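PDB 2X5N: 26S proteasome regulatory subunit rpn10 from Schizosaccharomyces pombe, which protects ubiquitin chains against disassembly by deubiquitinating enzymes as a subunit of the 26S proteasome, thereby promoting protein degradation. Local coordinates for residues 6-11 against 51-56; 84-89 against 117-122; 108-113 against 137-142. All blocks are in the same frame, centred on the assembly; numbering follows the deposited sequence. Where two conformers were deposited one is given.

Interaction 1: residues 6-11 against 51-56; sequences MILIDN and MTIGDN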
ATOM      1  N   MET A   6      -4.949  -1.488   5.382  1.00  3.26           N
ATOM      2  CA  MET A   6      -5.159  -0.263   4.626  1.00  3.42           C
ATOM      3  C   MET A   6      -4.234  -0.282   3.422  1.00  3.30           C
ATOM      4  O   MET A   6      -3.014  -0.391   3.583  1.00  4.00           O
ATOM      5  CB  MET A   6      -4.885   0.985   5.463  1.00  5.46           C
ATOM      6  CG  MET A   6      -5.888   1.238   6.589  1.00  8.58           C
ATOM      7  SD  MET A   6      -7.580   1.460   6.045  1.00 10.68           S
ATOM      8  CE  MET A   6      -7.472   2.833   5.017  1.00 12.38           C
ATOM      9  N   ILE A   7      -4.828  -0.192   2.236  1.00  3.23           N
ATOM     10  CA  ILE A   7      -4.105  -0.152   0.977  1.00  3.44           C
ATOM     11  C   ILE A   7      -4.012   1.308   0.527  1.00  3.33           C
ATOM     12  O   ILE A   7      -5.014   1.977   0.386  1.00  4.25           O
ATOM     13  CB  ILE A   7      -4.767  -1.048  -0.110  1.00  4.11           C
ATOM     14  CG1 ILE A   7      -4.854  -2.507   0.387  1.00  4.24           C
ATOM     15  CG2 ILE A   7      -3.952  -0.948  -1.364  1.00  5.35           C
ATOM     16  CD1 ILE A   7      -5.680  -3.438  -0.451  1.00  5.75           C
ATOM     17  N   LEU A   8      -2.780   1.779   0.356  1.00  3.54           N
ATOM     18  CA  LEU A   8      -2.483   3.162   0.055  1.00  4.09           C
ATOM     19  C   LEU A   8      -1.965   3.258  -1.369  1.00  4.78           C
ATOM     20  O   LEU A   8      -0.899   2.706  -1.695  1.00  5.81           O
ATOM     21  CB  LEU A   8      -1.401   3.697   1.001  1.00  4.05           C
ATOM     22  CG  LEU A   8      -1.884   4.227   2.358  1.00  4.20           C
ATOM     23  CD1 LEU A   8      -2.789   3.222   3.093  1.00  5.47           C
ATOM     24  CD2 LEU A   8      -0.700   4.590   3.244  1.00  6.23           C
ATOM     25  N   ILE A   9      -2.714   3.958  -2.209  1.00  3.87           N
ATOM     26  CA  ILE A   9      -2.337   4.140  -3.611  1.00  4.80           C
ATOM     27  C   ILE A   9      -1.705   5.504  -3.811  1.00  3.82           C
ATOM     28  O   ILE A   9      -2.088   6.494  -3.184  1.00  4.79           O
ATOM     29  CB  ILE A   9      -3.519   3.930  -4.593  1.00  4.89           C
ATOM     30  CG1 ILE A   9      -4.703   4.885  -4.353  1.00  6.10           C
ATOM     31  CG2 ILE A   9      -3.952   2.463  -4.536  1.00  6.77           C
ATOM     32  CD1 ILE A   9      -5.700   4.810  -5.443  1.00  7.61           C
ATOM     33  N   ASP A  10      -0.704   5.525  -4.675  1.00  3.67           N
ATOM     34  CA  ASP A  10      -0.055   6.751  -5.089  1.00  3.93           C
ATOM     35  C   ASP A  10      -0.827   7.300  -6.294  1.00  3.12           C
ATOM     36  O   ASP A  10      -0.845   6.688  -7.370  1.00  3.75           O
ATOM     37  CB  ASP A  10       1.419   6.456  -5.400  1.00  3.89           C
ATOM     38  CG  ASP A  10       2.257   7.697  -5.666  1.00  4.85           C
ATOM     39  OD1 ASP A  10       1.703   8.756  -6.030  1.00  4.93           O
ATOM     40  OD2 ASP A  10       3.496   7.586  -5.518  1.00  4.59           O
ATOM     41  N   ASN A  11      -1.502   8.427  -6.088  1.00  4.02           N
ATOM     42  CA  ASN A  11      -2.171   9.149  -7.185  1.00  4.95           C
ATOM     43  C   ASN A  11      -1.516  10.504  -7.423  1.00  4.68           C
ATOM     44  O   ASN A  11      -2.203  11.470  -7.772  1.00  5.98           O
ATOM     45  CB  ASN A  11      -3.667   9.312  -6.925  1.00  4.51           C
ATOM     46  CG  ASN A  11      -3.957  10.161  -5.718  1.00  4.24           C
ATOM     47  OD1 ASN A  11      -3.227  10.115  -4.735  1.00  5.76           O
ATOM     48  ND2 ASN A  11      -5.058  10.919  -5.764  1.00  5.21           N
ATOM     49  N   MET A  51      -6.893   4.141   0.711  1.00  4.10           N
ATOM     50  CA  MET A  51      -6.483   5.522   0.853  1.00  4.65           C
ATOM     51  C   MET A  51      -5.630   5.913  -0.325  1.00  4.22           C
ATOM     52  O   MET A  51      -4.986   5.075  -0.949  1.00  5.63           O
ATOM     53  CB  MET A  51      -5.572   5.711   2.078  1.00  8.96           C
ATOM     54  CG  MET A  51      -6.260   5.779   3.375  1.00 11.15           C
ATOM     55  SD  MET A  51      -5.036   6.010   4.669  1.00  9.51           S
ATOM     56  CE  MET A  51      -4.223   7.516   4.196  1.00  9.29           C
ATOM     57  N   THR A  52      -5.602   7.203  -0.608  1.00  6.06           N
ATOM     58  CA  THR A  52      -4.591   7.785  -1.471  1.00  4.33           C
ATOM     59  C   THR A  52      -3.467   8.422  -0.661  1.00  6.24           C
ATOM     60  O   THR A  52      -3.635   8.749   0.524  1.00  8.08           O
ATOM     61  CB  THR A  52      -5.183   8.914  -2.314  1.00  7.13           C
ATOM     62  OG1 THR A  52      -5.603   9.964  -1.423  1.00  8.20           O
ATOM     63  CG2 THR A  52      -6.342   8.447  -3.154  1.00  8.64           C
ATOM     64  N   ILE A  53      -2.313   8.631  -1.309  1.00  4.60           N
ATOM     65  CA  ILE A  53      -1.253   9.428  -0.699  1.00  5.07           C
ATOM     66  C   ILE A  53      -0.825  10.599  -1.564  1.00  5.20           C
ATOM     67  O   ILE A  53       0.020  11.378  -1.158  1.00  7.06           O
ATOM     68  CB  ILE A  53      -0.040   8.606  -0.264  1.00  8.36           C
ATOM     69  CG1 ILE A  53       0.693   8.021  -1.473  1.00 11.13           C
ATOM     70  CG2 ILE A  53      -0.462   7.500   0.673  1.00 10.13           C
ATOM     71  CD1 ILE A  53       2.096   7.505  -1.176  1.00 16.20           C
ATOM     72  N   GLY A  54      -1.478  10.773  -2.703  1.00  4.39           N
ATOM     73  CA  GLY A  54      -1.116  11.827  -3.628  1.00  6.08           C
ATOM     74  C   GLY A  54      -2.154  12.910  -3.740  1.00  5.98           C
ATOM     75  O   GLY A  54      -2.944  13.169  -2.798  1.00  6.81           O
ATOM     76  N   ASP A  55      -2.110  13.609  -4.870  1.00  6.78           N
ATOM     77  CA  ASP A  55      -2.957  14.789  -4.993  1.00  7.73           C
ATOM     78  C   ASP A  55      -2.842  15.757  -3.830  1.00  7.03           C
ATOM     79  O   ASP A  55      -3.843  16.305  -3.388  1.00  7.69           O
ATOM     80  CB  ASP A  55      -4.367  14.496  -5.546  1.00  7.96           C
ATOM     81  CG  ASP A  55      -5.126  15.715  -5.988  1.00  8.33           C
ATOM     82  OD1 ASP A  55      -4.503  16.740  -6.345  1.00  8.86           O
ATOM     83  OD2 ASP A  55      -6.377  15.592  -5.985  1.00  9.35           O
ATOM     84  N   ASN A  56      -1.634  15.870  -3.277  1.00  6.63           N
ATOM     85  CA  ASN A  56      -1.410  16.851  -2.233  1.00  8.61           C
ATOM     86  C   ASN A  56      -1.831  16.577  -0.809  1.00  7.99           C
ATOM     87  O   ASN A  56      -1.477  17.295   0.107  1.00 11.98           O
ATOM     88  CB  ASN A  56      -1.649  18.300  -2.674  1.00  9.79           C
ATOM     89  CG  ASN A  56      -1.009  18.617  -3.986  1.00  9.40           C
ATOM     90  OD1 ASN A  56       0.212  18.519  -4.130  1.00 10.56           O
ATOM     91  ND2 ASN A  56      -1.825  19.015  -4.966  1.00 13.59           N
TER
HETATM   92  O   HOH W   1      -5.607  12.148  -3.013  1.00  8.05           O
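The side-chain amide of Asn11 reaches the backbone of 51-56 just where the two strands stop pairing. Its OD1 lies 2.8 Å from Gly54 N in a weak, strongly bent hydrogen bond (125° at the hydrogen) and 3.3 Å from Thr52 CB. At the other end of the amide, ND2 sits 3.6 Å from Asp55 CB and gives hydrogen bonds to Pro79 O and to a water. That water donates to Gly54 O and also binds Thr52 OG1, which has Gln59 N as a further partner. Chi1 of 64° tucks CG between the backbone N and the carbonyl carbon, which brings the amide over to Gly54. Replacing Asn11 by an alanine would probably leave Gly54 N and Pro79 O without these mates and take the ND2 donor from the water. Upstream, three backbone bonds register the parallel pair: Met51 N to Ile7 O, Ile9 N to Met51 O at 2.8 Å, and Ile53 N to Ile9 O. On the face carrying Leu8 and Met51, the two side chains run alongside each other, Leu8 CD1 3.9 Å from Met51 CB, while Met6 CE crosses in to 3.6 Å from Met51 CG. Ile53 CG2 packs against Leu8 CD2 from a crosswise direction. Helix 86-98 covers this face through Ile92 and Ala93, and helix 24-42 meets Ile9 on the other. Farther out, Asp10 turns to Ser12, Gly114 and Ser115, and Asp55 forms a salt bridge with Arg81. Strand 3-9, helix 24-42 and strand 47-52 make a beta-alpha-beta unit in the doubly wound alpha/beta fold of von Willebrand factor A domains.

Interaction 2: residues 84-89 against 117-122; sequences AKFGDG and IVEDEK. With SO4 (sulfate ion), chain C.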
ATOM      1  N   ALA A  84       2.957  13.589  -3.685  1.00  5.59           N
ATOM      2  CA  ALA A  84       2.731  12.483  -2.771  1.00  5.48           C
ATOM      3  C   ALA A  84       3.203  12.866  -1.380  1.00  5.03           C
ATOM      4  O   ALA A  84       4.251  13.504  -1.223  1.00  6.29           O
ATOM      5  CB  ALA A  84       3.471  11.263  -3.253  1.00  7.62           C
ATOM      6  N   LYS A  85       2.457  12.405  -0.384  1.00  4.85           N
ATOM      7  CA  LYS A  85       2.748  12.675   1.015  1.00  5.28           C
ATOM      8  C   LYS A  85       2.814  11.355   1.758  1.00  4.33           C
ATOM      9  O   LYS A  85       1.887  10.983   2.470  1.00  4.48           O
ATOM     10  CB  LYS A  85       1.633  13.531   1.597  1.00  6.98           C
ATOM     11  CG  LYS A  85       1.378  14.807   0.809  1.00  9.40           C
ATOM     12  CD  LYS A  85       2.504  15.767   0.999  1.00 14.22           C
ATOM     13  CE  LYS A  85       2.206  17.100   0.334  1.00 22.88           C
ATOM     14  NZ  LYS A  85       3.236  18.105   0.717  1.00 26.64           N
ATOM     15  N   PHE A  86       3.934  10.662   1.599  1.00  4.42           N
ATOM     16  CA  PHE A  86       4.093   9.306   2.113  1.00  5.40           C
ATOM     17  C   PHE A  86       3.911   9.219   3.635  1.00  4.86           C
ATOM     18  O   PHE A  86       3.089   8.440   4.135  1.00  4.77           O
ATOM     19  CB  PHE A  86       5.463   8.755   1.725  1.00  5.77           C
ATOM     20  CG  PHE A  86       5.736   7.399   2.298  1.00  5.79           C
ATOM     21  CD1 PHE A  86       5.161   6.262   1.754  1.00  6.72           C
ATOM     22  CD2 PHE A  86       6.579   7.245   3.389  1.00  6.43           C
ATOM     23  CE1 PHE A  86       5.399   5.003   2.303  1.00  7.57           C
ATOM     24  CE2 PHE A  86       6.834   5.989   3.925  1.00  8.48           C
ATOM     25  CZ  PHE A  86       6.243   4.881   3.377  1.00  8.65           C
ATOM     26  N   GLY A  87       4.658  10.027   4.384  1.00  5.44           N
ATOM     27  CA  GLY A  87       4.582   9.949   5.839  1.00  5.60           C
ATOM     28  C   GLY A  87       3.205  10.332   6.382  1.00  5.35           C
ATOM     29  O   GLY A  87       2.674   9.686   7.277  1.00  5.61           O
ATOM     30  N   ASP A  88       2.623  11.400   5.857  1.00  5.07           N
ATOM     31  CA  ASP A  88       1.259  11.749   6.251  1.00  5.43           C
ATOM     32  C   ASP A  88       0.325  10.580   5.978  1.00  4.34           C
ATOM     33  O   ASP A  88      -0.557  10.284   6.780  1.00  4.88           O
ATOM     34  CB  ASP A  88       0.745  12.976   5.488  1.00  6.60           C
ATOM     35  CG  ASP A  88       1.337  14.277   5.968  1.00 11.26           C
ATOM     36  OD1 ASP A  88       1.891  14.358   7.073  1.00 13.04           O
ATOM     37  OD2 ASP A  88       1.186  15.270   5.245  1.00 15.95           O
ATOM     38  N   GLY A  89       0.496   9.916   4.829  1.00  4.36           N
ATOM     39  CA  GLY A  89      -0.357   8.792   4.477  1.00  5.20           C
ATOM     40  C   GLY A  89      -0.252   7.639   5.465  1.00  4.22           C
ATOM     41  O   GLY A  89      -1.280   7.107   5.886  1.00  5.25           O
ATOM     42  N   ILE A 117      10.009  10.238  -2.021  1.00 12.18           N
ATOM     43  CA  ILE A 117       9.445  10.365  -0.679  1.00 11.80           C
ATOM     44  C   ILE A 117       9.764  11.740  -0.097  1.00 12.80           C
ATOM     45  O   ILE A 117      10.898  12.185  -0.136  1.00 12.65           O
ATOM     46  CB  ILE A 117       9.919   9.234   0.209  1.00 14.12           C
ATOM     47  CG1 ILE A 117       9.259   7.941  -0.271  1.00 15.68           C
ATOM     48  CG2 ILE A 117       9.573   9.497   1.680  1.00 16.08           C
ATOM     49  CD1 ILE A 117       9.711   6.701   0.435  1.00 32.89           C
ATOM     50  N   VAL A 118       8.764  12.426   0.447  1.00 12.57           N
ATOM     51  CA  VAL A 118       8.989  13.782   0.906  1.00 16.97           C
ATOM     52  C   VAL A 118       9.822  13.788   2.201  1.00 16.01           C
ATOM     53  O   VAL A 118      10.680  14.629   2.361  1.00 16.06           O
ATOM     54  CB  VAL A 118       7.651  14.556   1.062  1.00 30.12           C
ATOM     55  CG1 VAL A 118       6.745  13.892   2.087  1.00 36.60           C
ATOM     56  CG2 VAL A 118       7.916  16.015   1.419  1.00 44.65           C
ATOM     57  N   GLU A 119       9.589  12.837   3.103  1.00 13.98           N
ATOM     58  CA  GLU A 119      10.403  12.692   4.319  1.00 14.00           C
ATOM     59  C   GLU A 119      11.868  12.395   4.012  1.00 16.79           C
ATOM     60  O   GLU A 119      12.174  11.653   3.078  1.00 16.08           O
ATOM     61  CB  GLU A 119       9.854  11.566   5.197  1.00 15.93           C
ATOM     62  CG  GLU A 119       8.588  11.949   5.958  1.00 14.83           C
ATOM     63  CD  GLU A 119       7.341  11.979   5.088  1.00 11.45           C
ATOM     64  OE1 GLU A 119       7.279  11.319   4.033  1.00 12.24           O
ATOM     65  OE2 GLU A 119       6.383  12.650   5.479  1.00 14.99           O
ATOM     66  N   ASP A 120      12.777  12.931   4.820  1.00 20.43           N
ATOM     67  CA  ASP A 120      14.171  12.496   4.724  1.00 28.72           C
ATOM     68  C   ASP A 120      14.362  11.183   5.487  1.00 28.12           C
ATOM     69  O   ASP A 120      13.424  10.676   6.101  1.00 22.28           O
ATOM     70  CB  ASP A 120      15.145  13.583   5.199  1.00 31.30           C
ATOM     71  CG  ASP A 120      14.985  13.938   6.667  1.00 28.68           C
ATOM     72  OD1 ASP A 120      14.385  13.168   7.437  1.00 26.91           O
ATOM     73  OD2 ASP A 120      15.498  14.999   7.067  1.00 27.06           O
ATOM     74  N   GLU A 121      15.561  10.615   5.448  1.00 34.71           N
ATOM     75  CA  GLU A 121      15.730   9.271   5.976  1.00 47.66           C
ATOM     76  C   GLU A 121      15.543   9.220   7.488  1.00 44.27           C
ATOM     77  O   GLU A 121      14.931   8.296   7.991  1.00 30.14           O
ATOM     78  CB  GLU A 121      17.066   8.644   5.574  1.00 62.90           C
ATOM     79  CG  GLU A 121      17.171   7.193   6.038  1.00 65.22           C
ATOM     80  CD  GLU A 121      18.160   6.367   5.242  0.68 52.67           C
ATOM     81  OE1 GLU A 121      18.618   6.825   4.175  0.75 49.58           O
ATOM     82  OE2 GLU A 121      18.469   5.244   5.687  0.97 47.77           O
ATOM     83  N   LYS A 122      16.064  10.210   8.204  1.00 52.05           N
ATOM     84  CA  LYS A 122      15.906  10.252   9.653  1.00 62.64           C
ATOM     85  C   LYS A 122      14.423  10.181  10.002  1.00 35.43           C
ATOM     86  O   LYS A 122      14.012   9.398  10.851  1.00 24.16           O
ATOM     87  CB  LYS A 122      16.531  11.518  10.235  1.00102.71           C
ATOM     88  CG  LYS A 122      16.019  11.854  11.622  1.00135.36           C
ATOM     89  CD  LYS A 122      17.012  12.683  12.410  1.00162.47           C
ATOM     90  CE  LYS A 122      18.114  11.818  12.989  1.00186.58           C
ATOM     91  NZ  LYS A 122      18.623  12.398  14.255  1.00212.74           N
TER
HETATM   92  S   SO4 C1195      18.617  12.230   3.722  0.55 18.97           S
HETATM   93  O1  SO4 C1195      19.998  11.780   3.598  0.89 20.73           O
HETATM   94  O2  SO4 C1195      17.744  11.073   3.846  0.70 18.96           O
HETATM   95  O3  SO4 C1195      18.235  12.993   2.538  0.36 18.61           O
HETATM   96  O4  SO4 C1195      18.523  13.100   4.899  0.69 22.17           O
HETATM   97  O   HOH W   2       5.991  11.438  -0.357  1.00  6.93           O
HETATM   98  O   HOH W   3       4.088  13.216   4.070  1.00  9.59           O
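Phe86 and Ile117 meet where the start of helix 86-98 faces the loop leading into helix 121-133, two helices of the von Willebrand factor A fold. The packed side joins an apolar contact to a carboxylate bond. Ile117 CG2 lies 4.1 Å from Phe86 CD2 and its CD1 over one face of the ring, the two side chains crossing obliquely, while Leu124 of helix 121-133 touches both. With chi1 at 176°, Phe86 swings its ring away from its own backbone N and in among these residues. Glu119 approaches at the ring's edge, its OE1 near the ring plane. That same oxygen accepts a hydrogen bond from Gly87 N at 2.9 Å; the N-H comes from above the carboxylate plane, 45° out of it.

The solvent side is looser and relies on water. One water accepts from both Phe86 N and Val118 N; the exposed Val118 has CG1 4.2 Å from Ala84 O. Beyond the contact, Asp120 caps helix 121-133, and a sulfate, probably from the crystallisation liquor, accepts from Glu121 N. A second water links the segments, donating to Glu119 OE2 at 2.8 Å and accepting from Asp88 N at 2.9 Å.

Interaction 3: residues 108-113 against 137-142; sequences RIVAFV and AIDIIH
Arg108 reaches across Ala137 to Asp139, joining two neighbouring parallel strands of the central sheet in this von Willebrand factor A domain; helix 121-133 makes the beta-alpha-beta crossover between them. The guanidinium lays one face over the Ala137 methyl, whose CB is 3.5 Å from Arg108 NH2. Its NH1 forms a salt bridge with Asp139 OD2 at 2.8 Å. The guanidinium and carboxylate planes are only 16° apart but not coplanar, and NH1 meets OD2 from above the carboxylate plane, 38° out of it. The bend at chi3 (-68°) turns the arginine's end toward the neighbouring strand. Both charged groups have second partners: Arg108 NE pairs with Glu3 and Asp139 OD1 with His166, a second bond that is likely to limit the carboxylate's rotation.

Farther along the same face, Ile141 and Phe112 run alongside each other. Ile141 CD1 sits over the ring in a CH-pi contact, 3.8 Å from the centroid, and Phe112 also touches helix 24-42. On the other face, the Ile138 and Ile109 side chains cross obliquely, with Ile138 CD1 3.8 Å from Ile109 CG2; helices 86-98 and 151-159 cover this side. Between the faces, five backbone hydrogen bonds, alternating from strand to strand, fix the register. At the far end the His142 ring turns its edge to the neighbouring strand, with CD2 3.3 Å from Val113 O in the plane of the ring.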
ATOM      1  N   ARG A 108      -2.244  -3.819   9.335  1.00  3.89           N
ATOM      2  CA  ARG A 108      -1.275  -3.815   8.243  1.00  3.13           C
ATOM      3  C   ARG A 108      -1.559  -2.661   7.288  1.00  3.43           C
ATOM      4  O   ARG A 108      -2.713  -2.321   7.022  1.00  4.14           O
ATOM      5  CB  ARG A 108      -1.311  -5.143   7.471  1.00  4.97           C
ATOM      6  CG  ARG A 108      -0.334  -5.213   6.267  1.00  5.13           C
ATOM      7  CD  ARG A 108      -0.331  -6.602   5.590  1.00  4.92           C
ATOM      8  NE  ARG A 108       0.243  -7.584   6.498  1.00  5.68           N
ATOM      9  CZ  ARG A 108       1.537  -7.768   6.699  1.00  5.34           C
ATOM     10  NH1 ARG A 108       2.441  -7.164   5.946  1.00  6.91           N
ATOM     11  NH2 ARG A 108       1.924  -8.578   7.662  1.00  6.41           N
ATOM     12  N   ILE A 109      -0.485  -2.118   6.733  1.00  3.42           N
ATOM     13  CA  ILE A 109      -0.530  -1.155   5.643  1.00  3.91           C
ATOM     14  C   ILE A 109       0.168  -1.765   4.437  1.00  3.15           C
ATOM     15  O   ILE A 109       1.252  -2.318   4.571  1.00  3.96           O
ATOM     16  CB  ILE A 109       0.202   0.158   6.042  1.00  4.33           C
ATOM     17  CG1 ILE A 109      -0.562   0.809   7.194  1.00  5.14           C
ATOM     18  CG2 ILE A 109       0.344   1.076   4.825  1.00  6.04           C
ATOM     19  CD1 ILE A 109       0.160   1.985   7.804  1.00  8.64           C
ATOM     20  N   VAL A 110      -0.445  -1.658   3.254  1.00  3.51           N
ATOM     21  CA  VAL A 110       0.237  -1.973   1.981  1.00  4.15           C
ATOM     22  C   VAL A 110       0.249  -0.685   1.170  1.00  3.29           C
ATOM     23  O   VAL A 110      -0.809  -0.188   0.834  1.00  5.11           O
ATOM     24  CB  VAL A 110      -0.454  -3.108   1.197  1.00  3.98           C
ATOM     25  CG1 VAL A 110       0.258  -3.328  -0.127  1.00  5.98           C
ATOM     26  CG2 VAL A 110      -0.418  -4.375   2.022  1.00  6.38           C
ATOM     27  N   ALA A 111       1.432  -0.126   0.925  1.00  3.35           N
ATOM     28  CA  ALA A 111       1.546   1.163   0.276  1.00  4.42           C
ATOM     29  C   ALA A 111       2.342   1.076  -1.013  1.00  3.91           C
ATOM     30  O   ALA A 111       3.416   0.461  -1.052  1.00  6.01           O
ATOM     31  CB  ALA A 111       2.228   2.172   1.207  1.00  3.96           C
ATOM     32  N   PHE A 112       1.849   1.761  -2.030  1.00  3.91           N
ATOM     33  CA  PHE A 112       2.557   1.939  -3.279  1.00  4.23           C
ATOM     34  C   PHE A 112       3.318   3.260  -3.259  1.00  4.68           C
ATOM     35  O   PHE A 112       2.780   4.285  -2.848  1.00  6.41           O
ATOM     36  CB  PHE A 112       1.575   1.989  -4.437  1.00  5.91           C
ATOM     37  CG  PHE A 112       0.879   0.696  -4.727  1.00  6.27           C
ATOM     38  CD1 PHE A 112       1.313  -0.123  -5.763  1.00  6.70           C
ATOM     39  CD2 PHE A 112      -0.227   0.297  -3.976  1.00  6.69           C
ATOM     40  CE1 PHE A 112       0.650  -1.298  -6.067  1.00  7.13           C
ATOM     41  CE2 PHE A 112      -0.888  -0.883  -4.278  1.00  6.02           C
ATOM     42  CZ  PHE A 112      -0.458  -1.674  -5.333  1.00  7.70           C
ATOM     43  N   VAL A 113       4.569   3.228  -3.713  1.00  4.54           N
ATOM     44  CA  VAL A 113       5.365   4.426  -3.857  1.00  4.77           C
ATOM     45  C   VAL A 113       5.931   4.464  -5.274  1.00  3.86           C
ATOM     46  O   VAL A 113       6.734   3.615  -5.665  1.00  4.50           O
ATOM     47  CB  VAL A 113       6.522   4.444  -2.836  1.00  7.28           C
ATOM     48  CG1 VAL A 113       7.443   5.666  -3.095  1.00  8.91           C
ATOM     49  CG2 VAL A 113       5.971   4.451  -1.408  1.00 10.60           C
ATOM     50  N   ALA A 137       2.206  -3.735  10.783  1.00  4.67           N
ATOM     51  CA  ALA A 137       3.045  -4.255   9.714  1.00  4.92           C
ATOM     52  C   ALA A 137       2.885  -3.404   8.472  1.00  4.88           C
ATOM     53  O   ALA A 137       1.863  -2.740   8.293  1.00  5.20           O
ATOM     54  CB  ALA A 137       2.654  -5.675   9.401  1.00  6.08           C
ATOM     55  N   ILE A 138       3.896  -3.424   7.616  1.00  4.72           N
ATOM     56  CA  ILE A 138       3.826  -2.659   6.388  1.00  5.05           C
ATOM     57  C   ILE A 138       4.570  -3.372   5.266  1.00  4.34           C
ATOM     58  O   ILE A 138       5.664  -3.916   5.464  1.00  4.84           O
ATOM     59  CB  ILE A 138       4.334  -1.221   6.584  1.00  6.58           C
ATOM     60  CG1 ILE A 138       4.222  -0.423   5.273  1.00  8.46           C
ATOM     61  CG2 ILE A 138       5.750  -1.209   7.165  1.00  8.61           C
ATOM     62  CD1 ILE A 138       4.122   1.059   5.452  1.00 11.69           C
ATOM     63  N   ASP A 139       3.941  -3.356   4.102  1.00  4.27           N
ATOM     64  CA  ASP A 139       4.549  -3.745   2.843  1.00  3.88           C
ATOM     65  C   ASP A 139       4.574  -2.528   1.936  1.00  5.03           C
ATOM     66  O   ASP A 139       3.614  -1.767   1.869  1.00  5.34           O
ATOM     67  CB  ASP A 139       3.752  -4.858   2.176  1.00  5.22           C
ATOM     68  CG  ASP A 139       3.594  -6.040   3.063  1.00  5.81           C
ATOM     69  OD1 ASP A 139       4.613  -6.481   3.635  1.00  6.83           O
ATOM     70  OD2 ASP A 139       2.452  -6.526   3.185  1.00  7.35           O
ATOM     71  N   ILE A 140       5.680  -2.357   1.234  0.61  3.48           N
ATOM     72  CA  ILE A 140       5.800  -1.274   0.266  0.61  4.19           C
ATOM     73  C   ILE A 140       6.090  -1.856  -1.099  0.61  3.67           C
ATOM     74  O   ILE A 140       6.976  -2.686  -1.245  0.61  4.17           O
ATOM     75  CB  ILE A 140       6.919  -0.305   0.638  0.61  5.57           C
ATOM     76  CG1 ILE A 140       6.581   0.405   1.957  0.61  8.14           C
ATOM     77  CG2 ILE A 140       7.152   0.698  -0.464  0.61  7.77           C
ATOM     78  CD1 ILE A 140       7.703   1.273   2.496  0.61 12.21           C
ATOM     79  N   ILE A 141       5.326  -1.408  -2.090  1.00  4.52           N
ATOM     80  CA  ILE A 141       5.542  -1.755  -3.502  1.00  4.03           C
ATOM     81  C   ILE A 141       6.153  -0.500  -4.111  1.00  3.95           C
ATOM     82  O   ILE A 141       5.486   0.519  -4.232  1.00  4.36           O
ATOM     83  CB  ILE A 141       4.233  -2.114  -4.198  1.00  5.31           C
ATOM     84  CG1 ILE A 141       3.624  -3.365  -3.543  1.00  7.20           C
ATOM     85  CG2 ILE A 141       4.485  -2.335  -5.687  1.00  6.35           C
ATOM     86  CD1 ILE A 141       2.129  -3.557  -3.796  1.00 10.18           C
ATOM     87  N   HIS A 142       7.438  -0.582  -4.451  1.00  4.46           N
ATOM     88  CA  HIS A 142       8.204   0.559  -4.918  1.00  3.95           C
ATOM     89  C   HIS A 142       8.439   0.416  -6.422  1.00  3.49           C
ATOM     90  O   HIS A 142       9.000  -0.594  -6.871  1.00  4.36           O
ATOM     91  CB  HIS A 142       9.530   0.602  -4.159  1.00  4.47           C
ATOM     92  CG  HIS A 142      10.266   1.896  -4.310  1.00  7.53           C
ATOM     93  ND1 HIS A 142      11.613   2.010  -4.055  1.00 10.05           N
ATOM     94  CD2 HIS A 142       9.841   3.138  -4.650  1.00  8.73           C
ATOM     95  CE1 HIS A 142      11.993   3.263  -4.251  1.00 11.39           C
ATOM     96  NE2 HIS A 142      10.934   3.967  -4.614  1.00 10.40           N
TER

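Overall arrangement
From the N terminus, strand 3-9 leads through helix 24-42 to strand 47-52, and interaction 1 closes that loop before the other two contacts open. Interaction 2 starts at the head of helix 86-98 and closes after strand 106-113, at the approach to helix 121-133. Interaction 3 starts on that same strand and closes at 137-142, so interactions 2 and 3 cross along the chain. Strands 3-9 and 106-113 are neighbours, which places interactions 1 and 3 in one sheet, joined through Leu8 N and Val110 O. Interaction 2 lies off one face: Lys85 N pairs with Ile53 O, and the Phe86 ring packs on Val113.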